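Local coordinates for extracellular solute-binding protein family 1 (Arthrobacter chlorophenolicus, PDB 4R2F) that probably binds sugars such as laminaribiose outside the cell and delivers them to a membrane transporter, at residues 121-124 with 125-128; 251-254 with 255-258. One frame throughout, in Å; residues are numbered along the deposited sequence.

Interaction 1. Residues 121-124 with 125-128; sequences EKLK and SNGQ
Two oxygens that both want hydrogen-bond donors lie side by side at the end of helix 117-126: Leu123 O and Asn126 OD1 are 3.2 Å apart, with no bond possible between them. Up to this point the helix is regular, Asn126 N bonding Lys122 O at 3.0 Å. At Gly127, whose phi is positive, the chain turns away, and Gly127 N makes a bent, weak bond of 3.0 Å to Leu123 O. Gln128 N also comes near Leu123 O, but at an angle too poor for a bond. Gln128 N bonds instead to Asn126 OD1 at 2.8 Å, almost straight at 169°, which makes an Asx turn. The side chain of Asn126 can accept this bond because CG is placed between its own backbone N and carbonyl carbon (chi1 84°), folding the amide back against the last turn, with Asn126 CG 3.6 Å from Lys122 O. The buried Leu123 brings CD2 to 4.0 Å from Gln128 CB, and both side chains also touch Leu333 of helix 322-335. Lys122 reaches the same helix through a salt bridge to Glu327, while Lys124 makes a cation-pi contact with Phe129. The chemistry implies a division of labour: the asparagine carbonyl serves the amide that the helix can no longer bond well, and the crowding of two oxygens is probably eased by the donors each receives, only weakly from Gly127 N for Leu123 O.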
loop_
_atom_site.group_PDB
_atom_site.type_symbol
_atom_site.label_atom_id
_atom_site.label_comp_id
_atom_site.label_asym_id
_atom_site.label_seq_id
_atom_site.Cartn_x
_atom_site.Cartn_y
_atom_site.Cartn_z
ATOM N N GLU A 121 23.945 8.313 -7.329
ATOM C CA GLU A 121 25.198 8.380 -8.116
ATOM C C GLU A 121 25.755 7.000 -8.397
ATOM O O GLU A 121 26.138 6.719 -9.523
ATOM C CB GLU A 121 26.305 9.146 -7.383
ATOM C CG GLU A 121 26.132 10.649 -7.228
ATOM C CD GLU A 121 27.153 11.245 -6.248
ATOM O OE1 GLU A 121 28.327 10.803 -6.252
ATOM O OE2 GLU A 121 26.792 12.156 -5.461
ATOM N N LYS A 122 25.832 6.149 -7.368
ATOM C CA LYS A 122 26.334 4.812 -7.543
ATOM C C LYS A 122 25.455 4.013 -8.509
ATOM O O LYS A 122 25.968 3.223 -9.294
ATOM C CB LYS A 122 26.501 4.075 -6.210
ATOM C CG LYS A 122 27.582 4.643 -5.286
ATOM C CD LYS A 122 27.463 4.006 -3.893
ATOM C CE LYS A 122 28.708 4.180 -3.054
ATOM N NZ LYS A 122 29.792 3.309 -3.573
ATOM N N LEU A 123 24.143 4.220 -8.472
ATOM C CA LEU A 123 23.246 3.514 -9.387
ATOM C C LEU A 123 23.417 4.020 -10.830
ATOM O O LEU A 123 23.290 3.257 -11.779
ATOM C CB LEU A 123 21.791 3.679 -8.966
ATOM C CG LEU A 123 21.427 3.083 -7.615
ATOM C CD1 LEU A 123 20.002 3.487 -7.241
ATOM C CD2 LEU A 123 21.615 1.574 -7.592
ATOM N N LYS A 124 23.696 5.310 -10.987
ATOM C CA LYS A 124 23.994 5.847 -12.303
ATOM C C LYS A 124 25.261 5.227 -12.869
ATOM O O LYS A 124 25.307 4.915 -14.042
ATOM C CB LYS A 124 24.108 7.369 -12.261
ATOM C CG LYS A 124 22.748 8.038 -12.151
ATOM C CD LYS A 124 22.854 9.537 -12.075
ATOM C CE LYS A 124 21.476 10.135 -11.911
ATOM N NZ LYS A 124 21.555 11.606 -11.858
ATOM N N SER A 125 26.267 5.009 -12.026
ATOM C CA SER A 125 27.555 4.481 -12.496
ATOM C C SER A 125 27.429 3.040 -12.861
ATOM O O SER A 125 27.932 2.642 -13.910
ATOM C CB SER A 125 28.652 4.597 -11.434
ATOM O OG SER A 125 28.891 5.937 -11.117
ATOM N N ASN A 126 26.789 2.254 -11.981
ATOM C CA ASN A 126 26.659 0.805 -12.192
ATOM C C ASN A 126 25.588 0.434 -13.231
ATOM O O ASN A 126 25.533 -0.703 -13.653
ATOM C CB ASN A 126 26.517 -0.003 -10.866
ATOM C CG ASN A 126 25.079 -0.066 -10.310
ATOM O OD1 ASN A 126 24.087 0.310 -10.945
ATOM N ND2 ASN A 126 24.977 -0.573 -9.102
ATOM N N GLY A 127 24.750 1.390 -13.632
ATOM C CA GLY A 127 23.794 1.159 -14.717
ATOM C C GLY A 127 22.361 0.936 -14.264
ATOM O O GLY A 127 21.442 1.064 -15.071
ATOM N N GLN A 128 22.142 0.619 -12.988
ATOM C CA GLN A 128 20.780 0.340 -12.534
ATOM C C GLN A 128 19.827 1.517 -12.669
ATOM O O GLN A 128 18.654 1.309 -12.907
ATOM C CB GLN A 128 20.729 -0.226 -11.101
ATOM C CG GLN A 128 19.880 -1.476 -11.083
ATOM C CD GLN A 128 19.475 -1.973 -9.717
ATOM O OE1 GLN A 128 18.494 -2.722 -9.598
ATOM N NE2 GLN A 128 20.219 -1.604 -8.697
#

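Interaction 2. Residues 251-254 with 255-258; sequences DPAA and VSYT
A type I beta turn from Asp251 to Ala254, overlaid by an Asx turn, lies in the loop between helix 232-246 and helix 259-267, and Tyr257 folds back to close it. Asp251 uses its two carboxylate oxygens for different tasks. Asp251 OD1 takes Ala253 N at 2.9 Å, forming the Asx turn, while Asp251 OD2 accepts the Tyr257 hydroxyl in a short bond, 2.5 Å from OH. The carboxylate and the ring stand almost perpendicular, 85° apart, and OH meets OD2 from 44° above the carboxylate plane, although OD2 itself lies in the plane of the ring, at its edge. Over one ring face, Ala253 O hangs 3.6 Å above the plane of the Tyr257 ring, near its centre, and Ala253 CB packs 3.8 Å from Tyr257 CZ. Ser256 grips Ala253 O twice, with N at 2.9 Å from above the carbonyl plane and with OG at 2.7 Å within it. OG sits between the backbone N and the carbonyl carbon of Ser256 (chi1 72°), which turns it back to Ala253 O. One residue further on, Tyr257 N bonds Ala254 O at 3.1 Å. A water accepts from Val255 N and lies close to Asp251 O. Beyond the loop, Asp251 OD2 has a second donor in Gln265 of helix 259-267, whose N-cap is Thr258. With two donors on one carboxylate oxygen, Asp251 is probably held as the anion, and two donors on Ala253 O probably ease the cost of resting an electron-rich oxygen on a ring face.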
loop_
_atom_site.group_PDB
_atom_site.type_symbol
_atom_site.label_atom_id
_atom_site.label_comp_id
_atom_site.label_asym_id
_atom_site.label_seq_id
_atom_site.Cartn_x
_atom_site.Cartn_y
_atom_site.Cartn_z
ATOM N N ASP A 251 -18.968 -7.373 5.265
ATOM C CA ASP A 251 -19.184 -8.320 6.362
ATOM C C ASP A 251 -19.255 -7.496 7.637
ATOM O O ASP A 251 -18.399 -6.617 7.861
ATOM C CB ASP A 251 -17.994 -9.291 6.376
ATOM C CG ASP A 251 -18.062 -10.374 7.461
ATOM O OD1 ASP A 251 -18.666 -10.215 8.546
ATOM O OD2 ASP A 251 -17.412 -11.415 7.222
ATOM N N PRO A 252 -20.285 -7.732 8.472
ATOM C CA PRO A 252 -20.400 -6.920 9.677
ATOM C C PRO A 252 -19.205 -7.056 10.629
ATOM O O PRO A 252 -18.961 -6.140 11.428
ATOM C CB PRO A 252 -21.693 -7.445 10.336
ATOM C CG PRO A 252 -21.829 -8.833 9.817
ATOM C CD PRO A 252 -21.362 -8.735 8.389
ATOM N N ALA A 253 -18.456 -8.161 10.554
ATOM C CA ALA A 253 -17.237 -8.287 11.376
ATOM C C ALA A 253 -15.971 -7.801 10.666
ATOM O O ALA A 253 -14.898 -7.931 11.225
ATOM C CB ALA A 253 -17.033 -9.716 11.820
ATOM N N ALA A 254 -16.083 -7.259 9.451
ATOM C CA ALA A 254 -14.870 -6.788 8.709
ATOM C C ALA A 254 -13.969 -5.853 9.541
ATOM O O ALA A 254 -12.756 -5.867 9.412
ATOM C CB ALA A 254 -15.265 -6.095 7.416
ATOM N N VAL A 255 -14.582 -5.027 10.373
ATOM C CA VAL A 255 -13.851 -4.084 11.220
ATOM C C VAL A 255 -12.792 -4.773 12.092
ATOM O O VAL A 255 -11.762 -4.175 12.442
ATOM C CB VAL A 255 -14.844 -3.261 12.105
ATOM C CG1 VAL A 255 -15.653 -4.161 13.005
ATOM C CG2 VAL A 255 -14.113 -2.241 12.953
ATOM N N SER A 256 -13.051 -6.031 12.445
ATOM C CA SER A 256 -12.218 -6.778 13.363
ATOM C C SER A 256 -11.135 -7.618 12.689
ATOM O O SER A 256 -10.288 -8.197 13.379
ATOM C CB SER A 256 -13.094 -7.724 14.204
ATOM O OG SER A 256 -13.580 -8.830 13.431
ATOM N N TYR A 257 -11.169 -7.704 11.365
ATOM C CA TYR A 257 -10.402 -8.736 10.692
ATOM C C TYR A 257 -8.955 -8.362 10.459
ATOM O O TYR A 257 -8.640 -7.322 9.890
ATOM C CB TYR A 257 -11.010 -9.092 9.359
ATOM C CG TYR A 257 -12.299 -9.878 9.376
ATOM C CD1 TYR A 257 -12.652 -10.737 10.433
ATOM C CD2 TYR A 257 -13.134 -9.814 8.288
ATOM C CE1 TYR A 257 -13.837 -11.466 10.382
ATOM C CE2 TYR A 257 -14.316 -10.518 8.231
ATOM C CZ TYR A 257 -14.667 -11.341 9.266
ATOM O OH TYR A 257 -15.856 -12.021 9.144
ATOM N N THR A 258 -8.080 -9.244 10.895
ATOM C CA THR A 258 -6.658 -9.107 10.708
ATOM C C THR A 258 -6.328 -9.515 9.274
ATOM O O THR A 258 -7.188 -9.995 8.509
ATOM C CB THR A 258 -5.877 -10.081 11.626
ATOM O OG1 THR A 258 -6.325 -11.408 11.331
ATOM C CG2 THR A 258 -6.064 -9.791 13.140
HETATM O O HOH W 1 -17.384 -4.308 9.301
#

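Both examples are local turns beside helices, and both rely on an Asx turn, yet they are far apart: their centres are 46 Å from each other, their nearest atoms about 32 Å, and they lie on opposite sides of the centre of the chain. Interaction 1 comes first, closing helix 117-126; interaction 2 follows in the loop between helix 232-246 and helix 259-267. Both belong to the solute-binding protein family region of the chain, but they share no helix or strand. Both lie at the surface, and the Tyr257 side chain of interaction 2 is about 10 Å from a bound glucose unit.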